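Local coordinates for capsid polyprotein VP90 (Turkey astrovirus 2, PDB 3TS3) that builds the astrovirus capsid, probably by self-assembling into an icosahedral T=3 immature shell, with the P2 globular domain seen here forming the projecting spike, at residues Ala9-Thr14 / Leu105-Lys110; Phe34-Ile39 / Gly86-Gln91; Asn49-Ile54 / Leu71-Trp76; Trp77-Val82 / Ile166-Thr171; Val143-Asp148 / Trp190-Thr195. All coordinates share one frame; numbering follows the deposited sequence.

Contact 1. Residues Ala9-Thr14 / Leu105-Lys110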
# COMPACT_ATOMS: atom_id res chain seq x y z
N ALA C 9 -14.92 -3.84 -10.94
CA ALA C 9 -15.76 -4.81 -10.25
C ALA C 9 -17.14 -4.26 -9.94
O ALA C 9 -17.30 -3.09 -9.65
CB ALA C 9 -15.08 -5.28 -8.97
N ASP C 10 -18.14 -5.13 -10.01
CA ASP C 10 -19.50 -4.76 -9.68
C ASP C 10 -19.63 -4.56 -8.17
O ASP C 10 -18.87 -5.13 -7.40
CB ASP C 10 -20.49 -5.84 -10.13
CG ASP C 10 -20.66 -5.91 -11.64
OD1 ASP C 10 -20.22 -4.99 -12.36
OD2 ASP C 10 -21.22 -6.90 -12.10
N ASP C 11 -20.60 -3.77 -7.76
CA ASP C 11 -20.78 -3.46 -6.35
C ASP C 11 -21.18 -4.73 -5.60
O ASP C 11 -21.81 -5.61 -6.15
CB ASP C 11 -21.84 -2.37 -6.17
CG ASP C 11 -21.63 -1.55 -4.91
OD1 ASP C 11 -20.80 -1.93 -4.08
OD2 ASP C 11 -22.29 -0.50 -4.77
N GLN C 12 -20.77 -4.81 -4.34
CA GLN C 12 -21.12 -5.91 -3.48
C GLN C 12 -21.49 -5.37 -2.11
O GLN C 12 -20.91 -4.41 -1.65
CB GLN C 12 -19.92 -6.86 -3.33
CG GLN C 12 -20.21 -8.03 -2.43
CD GLN C 12 -18.95 -8.65 -1.86
OE1 GLN C 12 -18.09 -9.12 -2.59
NE2 GLN C 12 -18.87 -8.68 -0.54
N TYR C 13 -22.45 -6.01 -1.45
CA TYR C 13 -22.79 -5.63 -0.09
C TYR C 13 -21.62 -5.98 0.82
O TYR C 13 -21.09 -7.09 0.76
CB TYR C 13 -24.06 -6.38 0.37
CG TYR C 13 -24.36 -6.36 1.87
CD1 TYR C 13 -24.92 -5.25 2.48
CD2 TYR C 13 -24.11 -7.48 2.66
CE1 TYR C 13 -25.20 -5.25 3.84
CE2 TYR C 13 -24.39 -7.48 4.02
CZ TYR C 13 -24.93 -6.36 4.60
OH TYR C 13 -25.21 -6.37 5.94
N THR C 14 -21.23 -5.04 1.67
CA THR C 14 -20.28 -5.32 2.73
C THR C 14 -21.01 -4.88 4.00
O THR C 14 -21.64 -3.85 4.00
CB THR C 14 -18.94 -4.59 2.56
OG1 THR C 14 -19.15 -3.19 2.46
CG2 THR C 14 -18.23 -5.08 1.31
N LEU C 105 -17.30 1.05 -0.23
CA LEU C 105 -17.18 1.92 0.94
C LEU C 105 -18.28 2.98 0.95
O LEU C 105 -18.59 3.55 1.98
CB LEU C 105 -15.80 2.54 1.02
CG LEU C 105 -15.43 3.26 2.32
CD1 LEU C 105 -15.56 2.36 3.54
CD2 LEU C 105 -14.03 3.81 2.20
N LYS C 106 -18.88 3.22 -0.20
CA LYS C 106 -19.94 4.23 -0.31
C LYS C 106 -21.11 3.83 0.58
O LYS C 106 -21.88 4.66 1.02
CB LYS C 106 -20.41 4.42 -1.75
CG LYS C 106 -19.42 5.15 -2.64
CD LYS C 106 -19.99 5.38 -4.04
CE LYS C 106 -18.97 6.11 -4.90
NZ LYS C 106 -19.46 6.34 -6.29
N GLN C 107 -21.22 2.54 0.83
CA GLN C 107 -22.28 2.02 1.68
C GLN C 107 -22.13 2.48 3.13
O GLN C 107 -23.08 2.47 3.89
CB GLN C 107 -22.31 0.50 1.64
CG GLN C 107 -22.66 -0.07 0.30
CD GLN C 107 -22.29 -1.53 0.17
OE1 GLN C 107 -22.51 -2.33 1.08
NE2 GLN C 107 -21.74 -1.89 -0.97
N HIS C 108 -20.91 2.82 3.50
CA HIS C 108 -20.60 3.15 4.89
C HIS C 108 -20.00 4.52 5.16
O HIS C 108 -19.86 4.92 6.30
CB HIS C 108 -19.65 2.08 5.43
CG HIS C 108 -20.05 0.69 5.06
ND1 HIS C 108 -21.09 0.03 5.68
CD2 HIS C 108 -19.58 -0.15 4.11
CE1 HIS C 108 -21.24 -1.16 5.13
NE2 HIS C 108 -20.33 -1.30 4.18
N ILE C 109 -19.62 5.23 4.10
CA ILE C 109 -18.88 6.47 4.23
C ILE C 109 -19.66 7.57 4.95
O ILE C 109 -19.08 8.43 5.57
CB ILE C 109 -18.26 6.94 2.89
CG1 ILE C 109 -17.19 8.01 3.11
CG2 ILE C 109 -19.33 7.40 1.91
CD1 ILE C 109 -16.01 7.55 3.93
N LYS C 110 -20.98 7.50 4.86
CA LYS C 110 -21.84 8.47 5.50
C LYS C 110 -22.44 7.95 6.81
O LYS C 110 -23.42 8.48 7.30
CB LYS C 110 -22.94 8.95 4.56
CG LYS C 110 -22.42 9.63 3.31
CD LYS C 110 -23.57 10.16 2.49
CE LYS C 110 -23.12 10.58 1.11
NZ LYS C 110 -24.29 11.05 0.30
O HOH W 1 -21.75 0.89 -2.74
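The amide nitrogen NE2 of Q107 is gripped from several directions. It gives a short, straight bond to Q12 O (2.7 Å, 170°) and a weak one to D11 OD1 (3.2 Å), bent to 121° at the hydrogen. A longer bond (3.3 Å) runs from Q107 NE2 to a water that donates to D11 OD2. This loop-to-loop joint illustrates how a side-chain amide can imitate a neighbouring peptide: while NE2 takes the carbonyl of Q12, Q107 OE1 receives the backbone N of T14 at 3.1 Å, so two bonds to one extended chain fix the rotation of the amide. Q12 O lies exactly in the amide plane, although NE2 stands well above the plane of the Q12 carbonyl. The Q12 side chain has its own partners: OE1 accepts from the backbone of Y3 and L4 of the second subunit, so the extended 9-14 loop runs between its own domain and the dimer partner. H108 completes the grip on T14. Its imidazole is covered on one face by Q107 CB, and within the ring plane its NE2 donates to T14 OG1 at 2.8 Å, the same hydroxyl that bonds Q100 OE1.

Contact 2. Residues Phe34-Ile39 / Gly86-Gln91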
# COMPACT_ATOMS: atom_id res chain seq x y z
N PHE C 34 -8.25 0.24 9.85
CA PHE C 34 -8.24 0.16 8.39
C PHE C 34 -7.08 0.92 7.75
O PHE C 34 -6.59 1.91 8.27
CB PHE C 34 -9.58 0.52 7.76
CG PHE C 34 -10.04 1.92 8.04
CD1 PHE C 34 -9.74 2.96 7.18
CD2 PHE C 34 -10.81 2.19 9.15
CE1 PHE C 34 -10.19 4.24 7.43
CE2 PHE C 34 -11.25 3.46 9.40
CZ PHE C 34 -10.94 4.48 8.54
N CYS C 35 -6.66 0.42 6.60
CA CYS C 35 -5.56 0.98 5.85
C CYS C 35 -6.01 1.34 4.44
O CYS C 35 -6.60 0.53 3.75
CB CYS C 35 -4.45 -0.06 5.78
SG CYS C 35 -3.14 0.29 4.58
N LEU C 36 -5.69 2.56 4.01
CA LEU C 36 -5.98 2.99 2.66
C LEU C 36 -4.78 2.72 1.77
O LEU C 36 -3.70 3.25 2.00
CB LEU C 36 -6.30 4.49 2.61
CG LEU C 36 -6.43 5.11 1.21
CD1 LEU C 36 -7.68 4.60 0.49
CD2 LEU C 36 -6.44 6.63 1.29
N ALA C 37 -4.98 1.89 0.75
CA ALA C 37 -3.95 1.60 -0.24
C ALA C 37 -4.49 2.08 -1.58
O ALA C 37 -5.64 1.86 -1.90
CB ALA C 37 -3.64 0.11 -0.28
N ALA C 38 -3.68 2.79 -2.33
CA ALA C 38 -4.14 3.33 -3.60
C ALA C 38 -2.99 3.72 -4.52
O ALA C 38 -1.87 3.95 -4.06
CB ALA C 38 -5.05 4.52 -3.36
N ILE C 39 -3.31 3.91 -5.79
CA ILE C 39 -2.51 4.73 -6.69
C ILE C 39 -3.42 5.97 -6.78
O ILE C 39 -4.44 5.93 -7.45
CB ILE C 39 -2.35 4.16 -8.10
CG1 ILE C 39 -1.71 2.78 -8.07
CG2 ILE C 39 -1.56 5.13 -8.96
CD1 ILE C 39 -0.54 2.72 -7.23
N GLY C 86 -8.48 3.08 -5.10
CA GLY C 86 -8.41 2.91 -3.67
C GLY C 86 -9.10 1.68 -3.10
O GLY C 86 -10.17 1.28 -3.54
N VAL C 87 -8.47 1.09 -2.10
CA VAL C 87 -9.04 -0.05 -1.39
C VAL C 87 -8.72 0.10 0.09
O VAL C 87 -7.79 0.80 0.45
CB VAL C 87 -8.47 -1.40 -1.88
CG1 VAL C 87 -8.80 -1.62 -3.35
CG2 VAL C 87 -6.97 -1.48 -1.64
N LEU C 88 -9.50 -0.56 0.94
CA LEU C 88 -9.17 -0.60 2.36
C LEU C 88 -8.78 -2.00 2.76
O LEU C 88 -9.51 -2.94 2.50
CB LEU C 88 -10.35 -0.16 3.23
CG LEU C 88 -10.91 1.25 3.14
CD1 LEU C 88 -11.90 1.49 4.29
CD2 LEU C 88 -9.80 2.30 3.16
N PHE C 89 -7.62 -2.11 3.41
CA PHE C 89 -7.19 -3.35 4.03
C PHE C 89 -7.67 -3.30 5.47
O PHE C 89 -7.65 -2.25 6.09
CB PHE C 89 -5.67 -3.49 4.08
CG PHE C 89 -5.03 -3.92 2.78
CD1 PHE C 89 -4.73 -3.00 1.81
CD2 PHE C 89 -4.70 -5.25 2.57
CE1 PHE C 89 -4.13 -3.39 0.64
CE2 PHE C 89 -4.11 -5.64 1.39
CZ PHE C 89 -3.81 -4.71 0.43
N GLY C 90 -8.09 -4.44 5.98
CA GLY C 90 -8.50 -4.57 7.37
C GLY C 90 -7.34 -4.68 8.34
O GLY C 90 -6.23 -5.01 7.97
N GLN C 91 -7.65 -4.47 9.62
CA GLN C 91 -6.68 -4.51 10.70
C GLN C 91 -5.97 -5.85 10.58
O GLN C 91 -6.60 -6.85 10.32
CB GLN C 91 -7.48 -4.46 12.01
CG GLN C 91 -6.66 -4.43 13.28
CD GLN C 91 -7.52 -4.56 14.52
OE1 GLN C 91 -8.61 -5.11 14.47
NE2 GLN C 91 -7.03 -4.05 15.63
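F34 and L36 pack on L88, and C35 and A37 on F89 and V87, along an antiparallel beta ladder that joins strands 34-37 and 87-90 within the large sheet of the spike domain. The short strand axes approach to 4.5 Å, and their directions lie 146° apart, so the pair is antiparallel with a twist.

Backbone hydrogen bonds come in two reciprocal sets. C35 and F89 exchange both of their amide bonds, and so do A37 and V87, where A37 N reaches V87 O at 3.0 Å with an angle of 172°. The non-hydrogen-bonded pairs F34 with G90 and L36 with L88 fall between and beside them.

Weaker CA-H...O contacts fill the intervals. The closest brings L88 CA to 3.1 Å from C35 O, a carbonyl that also accepts the F89 amide.

Apolar packing divides by face. On the face of F34, L36 and L88, the F34 ring lies alongside L88, both pointing the same way, with CD1 of each 3.9 Å apart. F34 CG sits between its backbone N and carbonyl carbon (chi1 61°), which sets the ring beside that leucine. M102, L105, I144 and M146 cover this side. The other face carries C35, A37, V87 and F89 and turns toward the second subunit: Y186 of that chain packs on A37, its F89 on V87 and its I39 on F89. Y186 OH of the second subunit also bonds A38 N. Here C35 CB lies 4.0 Å from F89 CB, and the F89 ring presents its edge to A37, whose CB sits in the ring plane 3.7 Å from CE1.

Contact 3. Residues Asn49-Ile54 / Leu71-Trp76. Unlike the reference sequence in segment 49-54: I54 (reference Thr).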
# COMPACT_ATOMS: atom_id res chain seq x y z
N ASN C 49 1.22 25.28 -3.10
CA ASN C 49 2.46 25.68 -2.46
C ASN C 49 2.36 26.99 -1.66
O ASN C 49 2.39 28.08 -2.22
CB ASN C 49 3.54 25.79 -3.54
CG ASN C 49 4.87 26.28 -3.02
OD1 ASN C 49 5.57 27.01 -3.72
ND2 ASN C 49 5.25 25.86 -1.82
N ASN C 50 2.19 26.85 -0.35
CA ASN C 50 2.31 27.95 0.59
C ASN C 50 2.53 27.43 2.01
O ASN C 50 1.90 26.48 2.42
CB ASN C 50 1.10 28.87 0.53
CG ASN C 50 1.33 30.19 1.23
OD1 ASN C 50 2.38 30.79 1.08
ND2 ASN C 50 0.35 30.63 1.99
N GLN C 51 3.39 28.09 2.77
CA GLN C 51 3.58 27.68 4.15
C GLN C 51 2.35 28.00 4.99
O GLN C 51 1.87 29.13 5.01
CB GLN C 51 4.78 28.41 4.74
CG GLN C 51 4.93 28.27 6.24
CD GLN C 51 5.43 26.91 6.65
OE1 GLN C 51 5.93 26.15 5.84
NE2 GLN C 51 5.30 26.61 7.93
N ILE C 52 1.86 27.00 5.71
CA ILE C 52 0.79 27.17 6.68
C ILE C 52 1.32 26.66 8.01
O ILE C 52 1.75 25.53 8.12
CB ILE C 52 -0.48 26.39 6.28
CG1 ILE C 52 -0.94 26.78 4.87
CG2 ILE C 52 -1.60 26.64 7.27
CD1 ILE C 52 -2.12 25.98 4.36
N THR C 53 1.33 27.53 9.01
CA THR C 53 2.12 27.21 10.27
C THR C 53 1.31 26.48 11.33
O THR C 53 1.88 25.64 12.02
CB THR C 53 2.62 28.50 10.94
OG1 THR C 53 1.53 29.41 11.09
CG2 THR C 53 3.74 29.14 10.12
N ILE C 54 0.01 26.72 11.39
CA ILE C 54 -0.83 26.00 12.33
C ILE C 54 -2.05 25.47 11.60
O ILE C 54 -3.17 25.86 11.87
CB ILE C 54 -1.26 26.90 13.50
CG1 ILE C 54 -0.05 27.65 14.05
CG2 ILE C 54 -1.92 26.08 14.60
CD1 ILE C 54 -0.40 28.61 15.13
N LEU C 71 -2.56 19.53 12.17
CA LEU C 71 -1.67 18.91 11.19
C LEU C 71 -0.29 19.54 11.33
O LEU C 71 -0.14 20.56 11.97
CB LEU C 71 -2.16 19.14 9.76
CG LEU C 71 -3.52 18.61 9.33
CD1 LEU C 71 -3.71 18.92 7.86
CD2 LEU C 71 -3.66 17.13 9.59
N ASP C 72 0.72 18.90 10.76
CA ASP C 72 2.07 19.44 10.78
C ASP C 72 2.19 20.67 9.89
O ASP C 72 1.60 20.72 8.82
CB ASP C 72 3.09 18.39 10.32
CG ASP C 72 3.19 17.22 11.28
OD1 ASP C 72 3.60 17.42 12.43
OD2 ASP C 72 2.86 16.10 10.87
N ALA C 73 2.97 21.65 10.32
CA ALA C 73 3.22 22.82 9.49
C ALA C 73 3.93 22.35 8.24
O ALA C 73 4.77 21.47 8.30
CB ALA C 73 4.11 23.81 10.24
N ALA C 74 3.57 22.92 7.09
CA ALA C 74 4.15 22.52 5.81
C ALA C 74 3.98 23.58 4.73
O ALA C 74 3.16 24.47 4.87
CB ALA C 74 3.54 21.21 5.35
N SER C 75 4.77 23.48 3.67
CA SER C 75 4.66 24.38 2.52
C SER C 75 4.07 23.71 1.27
O SER C 75 3.75 24.39 0.31
CB SER C 75 6.02 24.99 2.18
OG SER C 75 6.46 25.89 3.18
N TRP C 76 3.98 22.39 1.27
CA TRP C 76 3.46 21.66 0.11
C TRP C 76 2.22 20.84 0.47
O TRP C 76 2.28 19.92 1.26
CB TRP C 76 4.56 20.79 -0.50
CG TRP C 76 5.74 21.60 -0.99
CD1 TRP C 76 6.89 21.88 -0.31
CD2 TRP C 76 5.87 22.23 -2.27
NE1 TRP C 76 7.72 22.65 -1.08
CE2 TRP C 76 7.12 22.86 -2.30
CE3 TRP C 76 5.05 22.31 -3.40
CZ2 TRP C 76 7.57 23.58 -3.40
CZ3 TRP C 76 5.50 23.02 -4.50
CH2 TRP C 76 6.75 23.64 -4.49
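Over one face of the W76 indole lies the amide of N49, stacked almost perfectly flat with only 3° between the two planes. N49 ND2 hovers 3.4 Å above the indole plane, over its centre, while CB and CG follow across the six-membered ring: N49 CB comes within 3.5 Å of W76 CZ3 and makes a CH-pi contact. With chi1 at 177°, the N49 side chain points away from its own backbone N and carries the amide across the ring. The stack is locked by a polar bond, since ND2 donates to S75 O at 3.0 Å and 160°. That acceptor lies close to the amide plane of N49, even though the donor sits well above the carbonyl plane of S75. One asparagine thus serves both the ring and the backbone just before it.

Farther along the strand, I52 N bonds A74 O at 3.0 Å, and A74 N returns a weak, longer bond to I52 O. The CA of Q51 also approaches A74 O, at 3.3 Å. At the far end the A73 methyl rests against the carbonyls of I52 and T53, its CB 3.4 Å from T53 O. N50 ND2 bonds D128 OD1, in the loop before helix 129-135.

N49 pairs with W76, but I52 pairs with A74, a shift of one residue. The chain turns a corner at S75. This offset within an antiparallel pairing is a beta bulge, here at the entry to strand 76-81 on the partly exposed margin of the spike's main sheet.

Contact 4. Residues Trp77-Val82 / Ile166-Thr171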
# COMPACT_ATOMS: atom_id res chain seq x y z
N TRP C 77 1.11 21.22 -0.13
CA TRP C 77 -0.19 20.67 0.19
C TRP C 77 -0.74 19.92 -1.01
O TRP C 77 -0.65 20.39 -2.13
CB TRP C 77 -1.12 21.79 0.65
CG TRP C 77 -0.56 22.41 1.89
CD1 TRP C 77 0.23 23.52 1.97
CD2 TRP C 77 -0.69 21.91 3.22
NE1 TRP C 77 0.58 23.76 3.27
CE2 TRP C 77 0.02 22.79 4.06
CE3 TRP C 77 -1.35 20.83 3.79
CZ2 TRP C 77 0.10 22.59 5.44
CZ3 TRP C 77 -1.28 20.64 5.14
CH2 TRP C 77 -0.57 21.52 5.95
N ASN C 78 -1.25 18.74 -0.77
CA ASN C 78 -1.67 17.86 -1.84
C ASN C 78 -3.10 17.39 -1.70
O ASN C 78 -3.48 16.86 -0.69
CB ASN C 78 -0.73 16.66 -1.85
CG ASN C 78 0.73 17.07 -1.94
OD1 ASN C 78 1.23 17.34 -3.01
ND2 ASN C 78 1.40 17.13 -0.80
N ILE C 79 -3.88 17.62 -2.75
CA ILE C 79 -5.25 17.15 -2.81
C ILE C 79 -5.29 16.08 -3.89
O ILE C 79 -5.30 16.39 -5.08
CB ILE C 79 -6.19 18.31 -3.19
CG1 ILE C 79 -5.98 19.49 -2.25
CG2 ILE C 79 -7.64 17.87 -3.14
CD1 ILE C 79 -6.66 20.77 -2.68
N LEU C 80 -5.33 14.82 -3.47
CA LEU C 80 -5.29 13.70 -4.41
C LEU C 80 -6.58 12.89 -4.40
O LEU C 80 -7.25 12.81 -3.39
CB LEU C 80 -4.09 12.79 -4.12
CG LEU C 80 -2.71 13.43 -4.19
CD1 LEU C 80 -1.65 12.34 -4.12
CD2 LEU C 80 -2.55 14.22 -5.48
N ASP C 81 -6.90 12.30 -5.54
CA ASP C 81 -8.13 11.52 -5.70
C ASP C 81 -7.78 10.04 -5.62
O ASP C 81 -6.96 9.56 -6.38
CB ASP C 81 -8.72 11.86 -7.07
CG ASP C 81 -9.94 11.02 -7.41
OD1 ASP C 81 -10.59 10.50 -6.51
OD2 ASP C 81 -10.24 10.93 -8.61
N VAL C 82 -8.38 9.32 -4.68
CA VAL C 82 -8.13 7.89 -4.55
C VAL C 82 -9.35 7.05 -4.95
O VAL C 82 -9.39 5.87 -4.70
CB VAL C 82 -7.65 7.51 -3.13
CG1 VAL C 82 -6.27 8.11 -2.88
CG2 VAL C 82 -8.65 7.96 -2.08
N ILE C 166 -11.13 12.03 -1.39
CA ILE C 166 -10.01 12.93 -1.51
C ILE C 166 -9.03 12.73 -0.37
O ILE C 166 -9.39 12.89 0.77
CB ILE C 166 -10.49 14.39 -1.48
CG1 ILE C 166 -11.51 14.62 -2.60
CG2 ILE C 166 -9.32 15.34 -1.57
CD1 ILE C 166 -10.93 14.44 -3.98
N LEU C 167 -7.80 12.40 -0.71
CA LEU C 167 -6.78 12.22 0.31
C LEU C 167 -5.97 13.51 0.39
O LEU C 167 -5.38 13.93 -0.58
CB LEU C 167 -5.88 11.04 -0.05
CG LEU C 167 -4.72 10.75 0.90
CD1 LEU C 167 -5.21 10.35 2.28
CD2 LEU C 167 -3.82 9.69 0.30
N PHE C 168 -5.98 14.14 1.56
CA PHE C 168 -5.35 15.44 1.74
C PHE C 168 -4.20 15.35 2.73
O PHE C 168 -4.39 14.93 3.85
CB PHE C 168 -6.41 16.44 2.23
CG PHE C 168 -5.86 17.78 2.62
CD1 PHE C 168 -5.37 18.63 1.67
CD2 PHE C 168 -5.86 18.19 3.94
CE1 PHE C 168 -4.88 19.86 2.02
CE2 PHE C 168 -5.35 19.42 4.29
CZ PHE C 168 -4.86 20.25 3.33
N PHE C 169 -3.01 15.71 2.28
CA PHE C 169 -1.82 15.61 3.10
C PHE C 169 -0.74 16.56 2.63
O PHE C 169 -0.76 17.03 1.51
CB PHE C 169 -1.31 14.16 3.07
CG PHE C 169 -0.90 13.70 1.71
CD1 PHE C 169 0.43 13.67 1.36
CD2 PHE C 169 -1.84 13.31 0.79
CE1 PHE C 169 0.81 13.26 0.12
CE2 PHE C 169 -1.46 12.89 -0.45
CZ PHE C 169 -0.13 12.86 -0.78
N SER C 170 0.23 16.84 3.49
CA SER C 170 1.36 17.67 3.10
C SER C 170 2.60 16.81 2.84
O SER C 170 2.67 15.68 3.28
CB SER C 170 1.67 18.72 4.16
OG SER C 170 2.21 18.12 5.33
N THR C 171 3.55 17.39 2.13
CA THR C 171 4.85 16.77 1.91
C THR C 171 5.92 17.78 2.32
O THR C 171 5.66 18.98 2.33
CB THR C 171 5.09 16.33 0.45
OG1 THR C 171 4.80 17.41 -0.45
CG2 THR C 171 4.21 15.15 0.09
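This is a buried antiparallel strand pairing in the main sheet of the spike domain, where 77-82 and 166-171 run side by side with their short axes 4.6 Å apart. Two reciprocal backbone sets supply the ladder, and F169 O is gripped twice, by N78 N at 2.9 Å and by N78 ND2 at 3.2 Å. The asparagine amide also reaches T171 OG1 weakly, a hydroxyl bonded chiefly to E173 O, while its OD1 is taken by Y179 OH, so the buried group is tied at both ends. N78 CB meanwhile lies over the face of the F169 ring, and L80 CD1 touches that ring at its edge, 3.7 Å from F169 CZ.

On the reverse face, S170 CB sits over the six-membered ring of W77, 3.8 Å from its centroid. The F168 ring is near parallel to that of W77 (17°) but slid aside, so the two barely overlap; contact is made where W77 CE3 meets F168 CZ at 3.6 Å. I79 CG2 and I166 CG2 press together at 3.4 Å, tighter than usual for methyl groups. Helix 129-135 packs by L131 and L135 on the W77, I79 and F168 face. The whole is a regular twisted antiparallel ladder, its hydrogen-bonded pairs (N78-F169, L80-L167) alternating with non-hydrogen-bonded ones.

Contact 5. Residues Val143-Asp148 / Trp190-Thr195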
# COMPACT_ATOMS: atom_id res chain seq x y z
N VAL C 143 -15.31 13.23 6.86
CA VAL C 143 -13.88 13.40 7.02
C VAL C 143 -13.34 12.36 7.99
O VAL C 143 -13.98 12.03 8.98
CB VAL C 143 -13.48 14.83 7.43
CG1 VAL C 143 -14.10 15.23 8.75
CG2 VAL C 143 -11.98 14.97 7.47
N ILE C 144 -12.17 11.81 7.67
CA ILE C 144 -11.56 10.80 8.52
C ILE C 144 -10.12 11.15 8.84
O ILE C 144 -9.33 11.43 7.96
CB ILE C 144 -11.61 9.41 7.86
CG1 ILE C 144 -13.06 8.98 7.62
CG2 ILE C 144 -10.88 8.38 8.71
CD1 ILE C 144 -13.20 7.76 6.71
N SER C 145 -9.78 11.10 10.12
CA SER C 145 -8.41 11.32 10.58
C SER C 145 -7.55 10.10 10.25
O SER C 145 -7.90 9.00 10.61
CB SER C 145 -8.45 11.55 12.09
OG SER C 145 -7.18 11.41 12.68
N MET C 146 -6.43 10.32 9.57
CA MET C 146 -5.53 9.34 9.05
C MET C 146 -4.14 9.74 9.41
O MET C 146 -3.83 10.89 9.66
CB MET C 146 -5.64 9.20 7.52
CG MET C 146 -7.06 8.97 6.97
SD MET C 146 -7.70 7.32 7.32
CE MET C 146 -6.64 6.27 6.31
N GLY C 147 -3.22 8.84 9.24
CA GLY C 147 -1.81 9.11 9.30
C GLY C 147 -1.04 8.18 8.41
O GLY C 147 -1.45 7.04 8.20
N ASP C 148 0.08 8.67 7.89
CA ASP C 148 0.97 7.83 7.11
C ASP C 148 1.86 7.02 8.05
O ASP C 148 1.75 7.13 9.25
CB ASP C 148 1.75 8.61 6.04
CG ASP C 148 2.84 9.48 6.61
OD1 ASP C 148 3.18 9.31 7.78
OD2 ASP C 148 3.34 10.33 5.86
N TRP C 190 -6.43 7.11 12.24
CA TRP C 190 -5.79 7.62 13.44
C TRP C 190 -6.89 8.09 14.38
O TRP C 190 -7.63 9.01 14.07
CB TRP C 190 -4.89 8.78 12.99
CG TRP C 190 -4.15 9.57 14.02
CD1 TRP C 190 -4.58 9.92 15.26
CD2 TRP C 190 -2.87 10.18 13.85
NE1 TRP C 190 -3.62 10.68 15.89
CE2 TRP C 190 -2.57 10.86 15.04
CE3 TRP C 190 -1.94 10.20 12.80
CZ2 TRP C 190 -1.38 11.55 15.21
CZ3 TRP C 190 -0.76 10.89 12.98
CH2 TRP C 190 -0.49 11.56 14.18
N SER C 191 -6.98 7.44 15.53
CA SER C 191 -8.02 7.73 16.51
C SER C 191 -7.96 9.17 17.00
O SER C 191 -6.90 9.70 17.22
CB SER C 191 -7.87 6.78 17.70
OG SER C 191 -8.66 7.22 18.79
N TYR C 192 -9.13 9.77 17.20
CA TYR C 192 -9.21 11.17 17.61
C TYR C 192 -8.59 11.41 18.99
O TYR C 192 -8.23 12.52 19.31
CB TYR C 192 -10.64 11.71 17.48
CG TYR C 192 -11.10 11.70 16.04
CD1 TYR C 192 -10.75 12.72 15.17
CD2 TYR C 192 -11.84 10.64 15.54
CE1 TYR C 192 -11.13 12.69 13.85
CE2 TYR C 192 -12.22 10.61 14.23
CZ TYR C 192 -11.87 11.63 13.38
OH TYR C 192 -12.26 11.59 12.08
N SER C 193 -8.45 10.36 19.79
CA SER C 193 -7.85 10.49 21.11
C SER C 193 -6.34 10.21 21.16
O SER C 193 -5.74 10.28 22.22
CB SER C 193 -8.59 9.62 22.11
OG SER C 193 -8.81 8.33 21.59
N ASP C 194 -5.74 9.90 20.02
CA ASP C 194 -4.32 9.55 19.97
C ASP C 194 -3.42 10.71 19.59
O ASP C 194 -3.70 11.45 18.66
CB ASP C 194 -4.07 8.42 18.96
CG ASP C 194 -4.30 7.04 19.52
OD1 ASP C 194 -4.69 6.94 20.69
OD2 ASP C 194 -4.07 6.06 18.78
N THR C 195 -2.31 10.83 20.31
CA THR C 195 -1.24 11.73 19.97
C THR C 195 -0.45 11.01 18.88
O THR C 195 -0.74 9.87 18.57
CB THR C 195 -0.29 11.95 21.15
OG1 THR C 195 0.32 10.71 21.50
CG2 THR C 195 -1.02 12.51 22.34
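S145 is held by three hydrogen bonds to the 190-195 loop. Its OG donates to W190 O at 2.8 Å, its carbonyl accepts W190 N at 2.9 Å and 171°, and its backbone N gives a bond to Y192 OH at 3.2 Å. With OG anti to the backbone N (chi1 164°), the hydroxyl turns to the loop carbonyl, while S145 CB meets the Y192 ring, 3.4 Å from Y192 CE1. G147, with no side chain in the way, lets the W190 ring draw up close: its CA lies in the indole plane at the edge, 3.7 Å from W190 CE3.

A second shell sets these groups in place. W190 NE1 donates to D194 O, which lies in the ring plane and locks the indole's rotation; the loop itself is closed by a type I beta turn from S191 to D194. Y192 OH is shared with A116 O, its stronger partner, and R153 reaches both S145 OG and, as a cation-pi partner, the face of W190. F199 stacks on the same indole, and T195 caps the helix that carries it.

The joint therefore ties strand 142-148, which pairs with 153-159 and, at different points along it, with 117-119 and 187-189, to the loop leading from 187-189 into helix 196-202.

Overall arrangement
Contact 2 is the bridge of the set. It packs against contact 1 through L88 CD1 and L105 CD2 (3.8 Å), against contact 4 through A38 CB and V82 CG1 (3.8 Å), and against contact 5 through F34 CZ and I144 CG2 (3.9 Å). Contacts 3 and 4 are joined at the other end of the sheet, where W76 O and T171 N lie 3.0 Å apart in a probable hydrogen bond. Contacts 1 and 3 lie on opposite sides of the chain's centre, with centres about 34 Å apart. Contacts 1 and 2 both meet the second subunit. Together, contacts 2 to 5 show one sheet integrating distant segments, with the dimer side at contacts 1 and 2.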